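Local coordinates for protein glycosyltransferase Gtf1 (Streptococcus gordonii, PDB 5E9T) that belongs to the GT-B clan of glycosyltransferases and carries, besides its Rossmann-like domains, an extended antiparallel beta-sheet domain, at residues P76-L81 against Q122-H127; G99-Y104 against T114-Q119; P34-F39 against E61-Y66. The protein carries 1 engineered substitution. All blocks are in the same frame, centred on the assembly; numbering follows the deposited sequence.

Interaction 1. Residues P76-L81 against Q122-H127. Engineered in segment 122-127: Phe124 (natural residue Ser).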
loop_
_atom_site.group_PDB
_atom_site.type_symbol
_atom_site.label_atom_id
_atom_site.label_comp_id
_atom_site.label_asym_id
_atom_site.label_seq_id
_atom_site.Cartn_x
_atom_site.Cartn_y
_atom_site.Cartn_z
ATOM N N PRO A 76 -10.057 17.582 33.319
ATOM C CA PRO A 76 -9.102 18.688 33.432
ATOM C C PRO A 76 -7.819 18.237 34.111
ATOM O O PRO A 76 -7.771 17.217 34.804
ATOM C CB PRO A 76 -9.851 19.716 34.285
ATOM C CG PRO A 76 -10.818 18.903 35.075
ATOM C CD PRO A 76 -11.237 17.781 34.178
ATOM N N THR A 77 -6.765 19.026 33.914
ATOM C CA THR A 77 -5.449 18.655 34.422
ATOM C C THR A 77 -5.389 18.984 35.907
ATOM O O THR A 77 -5.397 20.159 36.290
ATOM C CB THR A 77 -4.366 19.408 33.656
ATOM O OG1 THR A 77 -4.353 18.982 32.288
ATOM C CG2 THR A 77 -3.009 19.165 34.278
ATOM N N THR A 78 -5.348 17.947 36.748
ATOM C CA THR A 78 -5.199 18.117 38.185
ATOM C C THR A 78 -3.841 17.711 38.751
ATOM O O THR A 78 -3.602 17.941 39.942
ATOM C CB THR A 78 -6.306 17.349 38.918
ATOM O OG1 THR A 78 -6.514 16.084 38.277
ATOM C CG2 THR A 78 -7.597 18.150 38.888
ATOM N N VAL A 79 -2.948 17.121 37.954
ATOM C CA VAL A 79 -1.655 16.708 38.490
ATOM C C VAL A 79 -0.876 17.947 38.908
ATOM O O VAL A 79 -0.866 18.965 38.205
ATOM C CB VAL A 79 -0.879 15.870 37.459
ATOM C CG1 VAL A 79 0.505 15.519 37.982
ATOM C CG2 VAL A 79 -1.655 14.607 37.112
ATOM N N THR A 80 -0.215 17.870 40.062
ATOM C CA THR A 80 0.378 19.042 40.685
ATOM C C THR A 80 1.895 18.929 40.729
ATOM O O THR A 80 2.467 17.840 40.637
ATOM C CB THR A 80 -0.144 19.258 42.110
ATOM O OG1 THR A 80 0.421 18.272 42.979
ATOM C CG2 THR A 80 -1.654 19.152 42.148
ATOM N N LEU A 81 2.532 20.097 40.858
ATOM C CA LEU A 81 3.983 20.172 40.982
ATOM C C LEU A 81 4.506 19.202 42.031
ATOM O O LEU A 81 5.519 18.525 41.813
ATOM C CB LEU A 81 4.390 21.597 41.345
ATOM C CG LEU A 81 4.317 22.640 40.241
ATOM C CD1 LEU A 81 4.104 24.028 40.821
ATOM C CD2 LEU A 81 5.621 22.557 39.512
ATOM N N GLN A 122 -1.557 28.781 39.850
ATOM C CA GLN A 122 -1.854 27.496 40.465
ATOM C C GLN A 122 -0.650 26.568 40.325
ATOM O O GLN A 122 0.343 26.898 39.671
ATOM C CB GLN A 122 -3.098 26.865 39.828
ATOM C CG GLN A 122 -4.145 27.884 39.399
ATOM C CD GLN A 122 -5.527 27.282 39.249
ATOM O OE1 GLN A 122 -5.860 26.709 38.210
ATOM N NE2 GLN A 122 -6.342 27.411 40.290
ATOM N N ASP A 123 -0.737 25.400 40.968
ATOM C CA ASP A 123 0.318 24.391 40.934
ATOM C C ASP A 123 0.050 23.225 39.975
ATOM O O ASP A 123 0.792 22.238 40.008
ATOM C CB ASP A 123 0.616 23.866 42.344
ATOM C CG ASP A 123 -0.627 23.612 43.158
ATOM O OD1 ASP A 123 -1.716 23.666 42.621
ATOM O OD2 ASP A 123 -0.509 23.355 44.345
ATOM N N PHE A 124 -1.012 23.278 39.170
ATOM C CA PHE A 124 -1.317 22.184 38.248
ATOM C C PHE A 124 -0.344 22.151 37.067
ATOM O O PHE A 124 0.042 23.194 36.536
ATOM C CB PHE A 124 -2.751 22.309 37.738
ATOM C CG PHE A 124 -3.784 22.307 38.829
ATOM C CD1 PHE A 124 -4.042 21.155 39.554
ATOM C CD2 PHE A 124 -4.502 23.455 39.125
ATOM C CE1 PHE A 124 -4.994 21.149 40.556
ATOM C CE2 PHE A 124 -5.454 23.454 40.126
ATOM C CZ PHE A 124 -5.701 22.299 40.843
ATOM N N VAL A 125 0.026 20.939 36.640
ATOM C CA VAL A 125 1.078 20.720 35.642
ATOM C C VAL A 125 0.497 19.977 34.445
ATOM O O VAL A 125 0.039 18.835 34.583
ATOM C CB VAL A 125 2.257 19.923 36.221
ATOM C CG1 VAL A 125 3.478 20.045 35.316
ATOM C CG2 VAL A 125 2.567 20.378 37.627
ATOM N N GLU A 126 0.539 20.609 33.269
ATOM C CA GLU A 126 0.103 19.934 32.049
ATOM C C GLU A 126 1.195 19.060 31.433
ATOM O O GLU A 126 0.910 17.944 30.989
ATOM C CB GLU A 126 -0.413 20.957 31.037
ATOM C CG GLU A 126 -1.875 21.334 31.257
ATOM C CD GLU A 126 -2.368 22.401 30.299
ATOM O OE1 GLU A 126 -1.527 23.082 29.675
ATOM O OE2 GLU A 126 -3.601 22.557 30.169
ATOM N N HIS A 127 2.439 19.538 31.383
ATOM C CA HIS A 127 3.525 18.788 30.756
ATOM C C HIS A 127 4.768 18.818 31.633
ATOM O O HIS A 127 4.975 19.750 32.417
ATOM C CB HIS A 127 3.926 19.336 29.383
ATOM C CG HIS A 127 2.818 20.017 28.647
ATOM N ND1 HIS A 127 2.854 21.361 28.344
ATOM C CD2 HIS A 127 1.653 19.544 28.152
ATOM C CE1 HIS A 127 1.755 21.683 27.694
ATOM N NE2 HIS A 127 1.012 20.599 27.564
#
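Val79 O receives the backbone N-H of Val125 at 2.7 Å, nearly end-on to the carbonyl (C=O...N angle 161°), and the CA-H of Phe124 comes up to the same oxygen. Two residues on, the relation is mirrored: Leu81 N donates to Asp123 O over 2.9 Å, while Thr80 CA rests against that acceptor at 3.3 Å. Together these bonds make a single beta bridge between Thr80 and Phe124, which fastens the loop leading into helix 81-86 to the start of strand 125-132. Thr80 is the N-cap of that helix, and its OG1 bonds weakly to Gln83 N.

Side chains fill in around the bridge. One methyl of Val125, CG2, packs against the Thr80-Leu81 peptide and meets Leu81 CG at 3.9 Å, the two side chains crossing at about a right angle; Leu81 also touches Cys115 of strand 111-117 and Val102 of strand 101-106. The CD1 methyl of Leu81 lies against CB of Asp123, which is poorly ordered. Phe124, an engineered residue in place of the natural serine, turns the CD1 edge of its ring to the backbone, with Thr78 O near the ring plane 3.3 Å from CD1. Thr77 CG2, anti to its own N (OG1 at chi1 -66°), is directed at Val125 O, whereas OG1 is engaged by Asn47 and the carbonyl of Phe142 and passes only the aliphatic CG of Glu126, at 3.6 Å.

Glu126 and His127 both face Tyr116, forming a classic beta bulge where the strand turns its corner. Two main-chain bonds hold the segments together, and the side chains add carbon contacts to carbonyls and to one another, with no charge pair between the segments.

Interaction 2. Residues G99-Y104 against T114-Q119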
loop_
_atom_site.group_PDB
_atom_site.type_symbol
_atom_site.label_atom_id
_atom_site.label_comp_id
_atom_site.label_asym_id
_atom_site.label_seq_id
_atom_site.Cartn_x
_atom_site.Cartn_y
_atom_site.Cartn_z
ATOM N N GLY A 99 7.041 32.708 33.749
ATOM C CA GLY A 99 5.660 32.550 33.323
ATOM C C GLY A 99 5.092 31.240 33.831
ATOM O O GLY A 99 5.174 30.919 35.021
ATOM N N LYS A 100 4.543 30.445 32.914
ATOM C CA LYS A 100 3.979 29.145 33.248
ATOM C C LYS A 100 5.006 28.017 33.233
ATOM O O LYS A 100 4.662 26.883 33.579
ATOM C CB LYS A 100 2.834 28.810 32.290
ATOM C CG LYS A 100 1.990 30.013 31.919
ATOM C CD LYS A 100 0.549 29.626 31.634
ATOM C CE LYS A 100 0.396 29.014 30.260
ATOM N NZ LYS A 100 -1.030 29.015 29.839
ATOM N N ILE A 101 6.246 28.292 32.847
ATOM C CA ILE A 101 7.305 27.291 32.865
ATOM C C ILE A 101 8.008 27.336 34.216
ATOM O O ILE A 101 8.449 28.403 34.657
ATOM C CB ILE A 101 8.305 27.535 31.724
ATOM C CG1 ILE A 101 7.577 27.836 30.417
ATOM C CG2 ILE A 101 9.183 26.341 31.540
ATOM C CD1 ILE A 101 8.489 27.818 29.204
ATOM N N VAL A 102 8.119 26.188 34.880
ATOM C CA VAL A 102 8.845 26.102 36.144
ATOM C C VAL A 102 9.808 24.922 36.058
ATOM O O VAL A 102 9.389 23.777 35.833
ATOM C CB VAL A 102 7.907 25.998 37.362
ATOM C CG1 VAL A 102 6.897 27.129 37.341
ATOM C CG2 VAL A 102 7.168 24.687 37.405
ATOM N N ARG A 103 11.102 25.205 36.183
ATOM C CA ARG A 103 12.133 24.193 36.022
ATOM C C ARG A 103 12.683 23.791 37.383
ATOM O O ARG A 103 12.789 24.618 38.292
ATOM C CB ARG A 103 13.261 24.702 35.119
ATOM C CG ARG A 103 12.785 25.247 33.780
ATOM C CD ARG A 103 13.897 25.995 33.068
ATOM N NE ARG A 103 14.278 25.361 31.812
ATOM C CZ ARG A 103 13.722 25.642 30.637
ATOM N NH1 ARG A 103 12.758 26.549 30.561
ATOM N NH2 ARG A 103 14.132 25.018 29.540
ATOM N N TYR A 104 12.997 22.507 37.527
ATOM C CA TYR A 104 13.644 21.974 38.718
ATOM C C TYR A 104 14.965 21.348 38.305
ATOM O O TYR A 104 15.010 20.564 37.352
ATOM C CB TYR A 104 12.769 20.936 39.419
ATOM C CG TYR A 104 11.540 21.502 40.089
ATOM C CD1 TYR A 104 11.640 22.220 41.269
ATOM C CD2 TYR A 104 10.279 21.301 39.551
ATOM C CE1 TYR A 104 10.521 22.732 41.888
ATOM C CE2 TYR A 104 9.154 21.807 40.163
ATOM C CZ TYR A 104 9.280 22.522 41.330
ATOM O OH TYR A 104 8.160 23.029 41.946
ATOM N N THR A 114 11.399 20.237 33.312
ATOM C CA THR A 114 10.746 21.494 32.972
ATOM C C THR A 114 9.239 21.277 33.012
ATOM O O THR A 114 8.680 20.609 32.136
ATOM C CB THR A 114 11.201 21.977 31.598
ATOM O OG1 THR A 114 12.623 22.149 31.593
ATOM C CG2 THR A 114 10.553 23.284 31.268
ATOM N N CYS A 115 8.584 21.847 34.019
ATOM C CA CYS A 115 7.145 21.709 34.179
ATOM C C CYS A 115 6.443 22.905 33.552
ATOM O O CYS A 115 6.845 24.052 33.768
ATOM C CB CYS A 115 6.765 21.599 35.656
ATOM S SG CYS A 115 7.700 20.382 36.601
ATOM N N TYR A 116 5.398 22.633 32.778
ATOM C CA TYR A 116 4.577 23.665 32.158
ATOM C C TYR A 116 3.217 23.659 32.837
ATOM O O TYR A 116 2.502 22.652 32.788
ATOM C CB TYR A 116 4.432 23.423 30.657
ATOM C CG TYR A 116 5.741 23.447 29.905
ATOM C CD1 TYR A 116 6.573 22.334 29.886
ATOM C CD2 TYR A 116 6.142 24.577 29.208
ATOM C CE1 TYR A 116 7.771 22.349 29.197
ATOM C CE2 TYR A 116 7.338 24.601 28.514
ATOM C CZ TYR A 116 8.147 23.483 28.513
ATOM O OH TYR A 116 9.338 23.501 27.830
ATOM N N LEU A 117 2.860 24.773 33.470
ATOM C CA LEU A 117 1.639 24.778 34.255
ATOM C C LEU A 117 0.425 25.074 33.382
ATOM O O LEU A 117 0.529 25.376 32.190
ATOM C CB LEU A 117 1.716 25.809 35.376
ATOM C CG LEU A 117 2.804 25.641 36.429
ATOM C CD1 LEU A 117 3.470 26.975 36.607
ATOM C CD2 LEU A 117 2.218 25.161 37.739
ATOM N N ARG A 118 -0.744 25.004 34.012
ATOM C CA ARG A 118 -2.000 25.386 33.364
ATOM C C ARG A 118 -2.199 26.888 33.535
ATOM O O ARG A 118 -2.160 27.648 32.562
ATOM C CB ARG A 118 -3.163 24.589 33.954
ATOM C CG ARG A 118 -4.503 24.945 33.354
ATOM C CD ARG A 118 -5.640 24.247 34.067
ATOM N NE ARG A 118 -6.909 24.470 33.380
ATOM C CZ ARG A 118 -8.044 23.856 33.694
ATOM N NH1 ARG A 118 -8.072 22.982 34.689
ATOM N NH2 ARG A 118 -9.151 24.119 33.012
ATOM N N GLN A 119 -2.419 27.319 34.772
ATOM C CA GLN A 119 -2.376 28.720 35.159
ATOM C C GLN A 119 -1.116 28.965 35.977
ATOM O O GLN A 119 -0.670 28.096 36.732
ATOM C CB GLN A 119 -3.610 29.111 35.979
ATOM C CG GLN A 119 -4.888 28.383 35.591
ATOM C CD GLN A 119 -5.607 29.033 34.427
ATOM O OE1 GLN A 119 -5.200 30.088 33.937
ATOM N NE2 GLN A 119 -6.689 28.404 33.975
#
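Ile101 and Tyr116 form a non-hydrogen-bonded antiparallel pair whose side chains run side by side, Ile101 CD1 touching Tyr116 CE2 at 3.5 Å and CG2 lying over one ring face. The phenol OH is bonded to Glu129 on the next strand. Other apolar contacts lie on the sheet face of Val102 and Cys115: Val102 CG2 packs on Cys115 CB, and its second methyl, CG1, set beside the backbone N (chi1 -53°), meets Leu117 CD1 at 3.5 Å. Cys115 SG approaches the Tyr104 ring at its edge, 5.2 Å from the centroid, a sulfur-aromatic contact. Leu81 covers Val102, Tyr104 and Leu117.

Among the polar contacts, Val102 and Cys115 exchange two main-chain bonds, Val102 N to Cys115 O (2.7 Å, 174° at the hydrogen) and Cys115 N to Val102 O (2.8 Å). Leu117 N adds a bond to Lys100 O. Lys100, bent at its third torsion, brings NZ to the carbonyl of Arg118 at 3.2 Å. Thr114 OG1 lies over one face of the Arg103 guanidinium, offset toward its rim.

Such cross-strand pairing is that of an antiparallel beta hairpin, strands 101-106 and 111-117, within the GtfA extended beta-sheet domain.

Interaction 3. Residues P34-F39 against E61-Y66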
loop_
_atom_site.group_PDB
_atom_site.type_symbol
_atom_site.label_atom_id
_atom_site.label_comp_id
_atom_site.label_asym_id
_atom_site.label_seq_id
_atom_site.Cartn_x
_atom_site.Cartn_y
_atom_site.Cartn_z
ATOM N N PRO A 34 -29.019 12.060 22.704
ATOM C CA PRO A 34 -27.638 11.971 23.195
ATOM C C PRO A 34 -26.636 12.100 22.062
ATOM O O PRO A 34 -26.787 11.497 20.997
ATOM C CB PRO A 34 -27.582 10.582 23.842
ATOM C CG PRO A 34 -28.634 9.805 23.141
ATOM C CD PRO A 34 -29.735 10.779 22.826
ATOM N N ALA A 35 -25.600 12.898 22.302
ATOM C CA ALA A 35 -24.629 13.218 21.270
ATOM C C ALA A 35 -23.212 13.103 21.809
ATOM O O ALA A 35 -22.955 13.316 22.997
ATOM C CB ALA A 35 -24.850 14.628 20.711
ATOM N N LYS A 36 -22.298 12.755 20.912
ATOM C CA LYS A 36 -20.868 12.791 21.167
ATOM C C LYS A 36 -20.222 13.694 20.127
ATOM O O LYS A 36 -20.636 13.709 18.962
ATOM C CB LYS A 36 -20.258 11.385 21.112
ATOM C CG LYS A 36 -20.766 10.439 22.192
ATOM C CD LYS A 36 -19.968 10.582 23.476
ATOM C CE LYS A 36 -20.590 9.787 24.612
ATOM N NZ LYS A 36 -21.756 10.498 25.211
ATOM N N PHE A 37 -19.219 14.459 20.549
ATOM C CA PHE A 37 -18.528 15.395 19.669
ATOM C C PHE A 37 -17.083 14.938 19.520
ATOM O O PHE A 37 -16.318 14.939 20.490
ATOM C CB PHE A 37 -18.632 16.821 20.203
ATOM C CG PHE A 37 -19.990 17.431 20.005
ATOM C CD1 PHE A 37 -21.060 17.047 20.800
ATOM C CD2 PHE A 37 -20.206 18.366 19.008
ATOM C CE1 PHE A 37 -22.313 17.596 20.612
ATOM C CE2 PHE A 37 -21.460 18.921 18.818
ATOM C CZ PHE A 37 -22.514 18.534 19.622
ATOM N N ILE A 38 -16.720 14.556 18.297
ATOM C CA ILE A 38 -15.468 13.870 18.000
ATOM C C ILE A 38 -14.468 14.863 17.423
ATOM O O ILE A 38 -14.816 15.689 16.568
ATOM C CB ILE A 38 -15.723 12.701 17.027
ATOM C CG1 ILE A 38 -16.638 11.661 17.682
ATOM C CG2 ILE A 38 -14.413 12.076 16.560
ATOM C CD1 ILE A 38 -17.279 10.698 16.707
ATOM N N PHE A 39 -13.222 14.787 17.892
ATOM C CA PHE A 39 -12.128 15.618 17.398
ATOM C C PHE A 39 -10.996 14.713 16.939
ATOM O O PHE A 39 -10.500 13.892 17.718
ATOM C CB PHE A 39 -11.638 16.585 18.476
ATOM C CG PHE A 39 -12.610 17.683 18.793
ATOM C CD1 PHE A 39 -13.596 17.499 19.747
ATOM C CD2 PHE A 39 -12.534 18.901 18.136
ATOM C CE1 PHE A 39 -14.490 18.508 20.040
ATOM C CE2 PHE A 39 -13.428 19.914 18.425
ATOM C CZ PHE A 39 -14.407 19.716 19.380
ATOM N N GLU A 61 -19.513 14.566 26.840
ATOM C CA GLU A 61 -19.852 14.689 25.428
ATOM C C GLU A 61 -18.658 14.560 24.488
ATOM O O GLU A 61 -18.862 14.465 23.272
ATOM C CB GLU A 61 -20.540 16.036 25.171
ATOM C CG GLU A 61 -21.914 16.166 25.801
ATOM C CD GLU A 61 -22.401 17.603 25.849
ATOM O OE1 GLU A 61 -21.561 18.515 25.996
ATOM O OE2 GLU A 61 -23.626 17.820 25.736
ATOM N N ILE A 62 -17.432 14.548 25.001
ATOM C CA ILE A 62 -16.237 14.687 24.172
ATOM C C ILE A 62 -15.668 13.313 23.851
ATOM O O ILE A 62 -15.487 12.480 24.747
ATOM C CB ILE A 62 -15.179 15.565 24.862
ATOM C CG1 ILE A 62 -15.674 17.008 24.957
ATOM C CG2 ILE A 62 -13.846 15.486 24.118
ATOM C CD1 ILE A 62 -16.179 17.558 23.644
ATOM N N ILE A 63 -15.384 13.079 22.574
ATOM C CA ILE A 63 -14.614 11.925 22.128
ATOM C C ILE A 63 -13.389 12.462 21.403
ATOM O O ILE A 63 -13.509 13.057 20.325
ATOM C CB ILE A 63 -15.423 10.994 21.216
ATOM C CG1 ILE A 63 -16.520 10.280 22.007
ATOM C CG2 ILE A 63 -14.508 9.985 20.531
ATOM C CD1 ILE A 63 -17.285 9.267 21.187
ATOM N N TRP A 64 -12.215 12.263 21.990
ATOM C CA TRP A 64 -10.961 12.595 21.333
ATOM C C TRP A 64 -10.383 11.326 20.722
ATOM O O TRP A 64 -10.268 10.301 21.405
ATOM C CB TRP A 64 -9.961 13.221 22.305
ATOM C CG TRP A 64 -8.695 13.615 21.621
ATOM C CD1 TRP A 64 -8.563 14.019 20.327
ATOM C CD2 TRP A 64 -7.376 13.620 22.181
ATOM N NE1 TRP A 64 -7.246 14.286 20.046
ATOM C CE2 TRP A 64 -6.496 14.048 21.167
ATOM C CE3 TRP A 64 -6.854 13.308 23.439
ATOM C CZ2 TRP A 64 -5.122 14.172 21.373
ATOM C CZ3 TRP A 64 -5.491 13.430 23.642
ATOM C CH2 TRP A 64 -4.641 13.858 22.613
ATOM N N LEU A 65 -10.020 11.405 19.439
ATOM C CA LEU A 65 -9.586 10.229 18.693
ATOM C C LEU A 65 -8.508 9.451 19.435
ATOM O O LEU A 65 -8.627 8.238 19.640
ATOM C CB LEU A 65 -9.071 10.647 17.317
ATOM C CG LEU A 65 -8.392 9.507 16.563
ATOM C CD1 LEU A 65 -9.406 8.431 16.288
ATOM C CD2 LEU A 65 -7.760 9.993 15.271
ATOM N N TYR A 66 -7.447 10.136 19.850
ATOM C CA TYR A 66 -6.298 9.435 20.402
ATOM C C TYR A 66 -6.537 8.961 21.828
ATOM O O TYR A 66 -5.937 7.970 22.256
ATOM C CB TYR A 66 -5.069 10.334 20.328
ATOM C CG TYR A 66 -4.700 10.706 18.911
ATOM C CD1 TYR A 66 -3.936 9.855 18.135
ATOM C CD2 TYR A 66 -5.121 11.905 18.346
ATOM C CE1 TYR A 66 -3.590 10.183 16.840
ATOM C CE2 TYR A 66 -4.779 12.241 17.043
ATOM C CZ TYR A 66 -4.009 11.371 16.301
ATOM O OH TYR A 66 -3.648 11.674 15.011
#
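Ile38 and Ile63 run side by side in the closely packed part of this contact, Ile38 CG1 resting on Ile63 CB at 3.8 Å, with Phe204 of helix 197-208 touching both. On the sheet face of Phe37, Phe39, Ile62 and Trp64, the CD1 tip of Ile62 reaches the edge of the Phe39 ring at CE1, 4.1 Å away. Trp64 has its CG anti to the backbone N (chi1 -178°), which places the indole edge beside Phe39 O, in the ring plane and 3.3 Å from Trp64 CD1; its NE1 is bonded to Asp41 O.

Between these layers the main chains are joined in parallel register. Glu61 O accepts Phe37 N at 2.7 Å, almost in line with its carbonyl, and Ile63 O likewise takes Phe39 N. Ile63 N instead approaches Phe37 O from above the carbonyl plane, 41° out of it, although the N-H...O angle is nearly linear (178°). Leu65 N closes the series on Phe39 O, just past strand 62-64.

The looser side is at Lys36, only partly buried. Its bent chain crosses Ile63 at about a right angle, Lys36 CB 3.7 Å from Ile63 CD1, and carries NZ to Glu60 O. Close to this end the side chain of Glu61 meets the other segment through CG, near Ala35 O, while its carboxylate turns to Arg29 and Leu58 N.

Here these bonds join the two parallel strands, 35-39 and 62-64, of a beta-alpha-beta unit whose helix is 48-55. The buried carboxylate of Glu61 is compensated by Arg29 and an N-H, which would probably favour its charged form, while the adjoining strand surfaces cohere through aliphatic and aromatic groups.

How the interactions relate
Along the chain interaction 3 closes first, and interaction 2 is then nested inside the loop that interaction 1 closes. Interactions 1 and 2 have centres 9 Å apart and touch in the same antiparallel sheet, where strands 111-117 and 125-132 are neighbours: Glu126 N probably bonds to Tyr116 O, and Leu117 packs on the backbone of residues 122-127. Interaction 3 belongs to a different, seven-stranded parallel sheet, at whose margin strand 62-64 lies; its centre is 23 Å from interaction 1 and 29 Å from interaction 2, without touching either. Segment 76-81, on the chain running from the parallel sheet to the extended one, is bonded to the start of strand 125-132, so the connection between the two sheets is anchored on the antiparallel one.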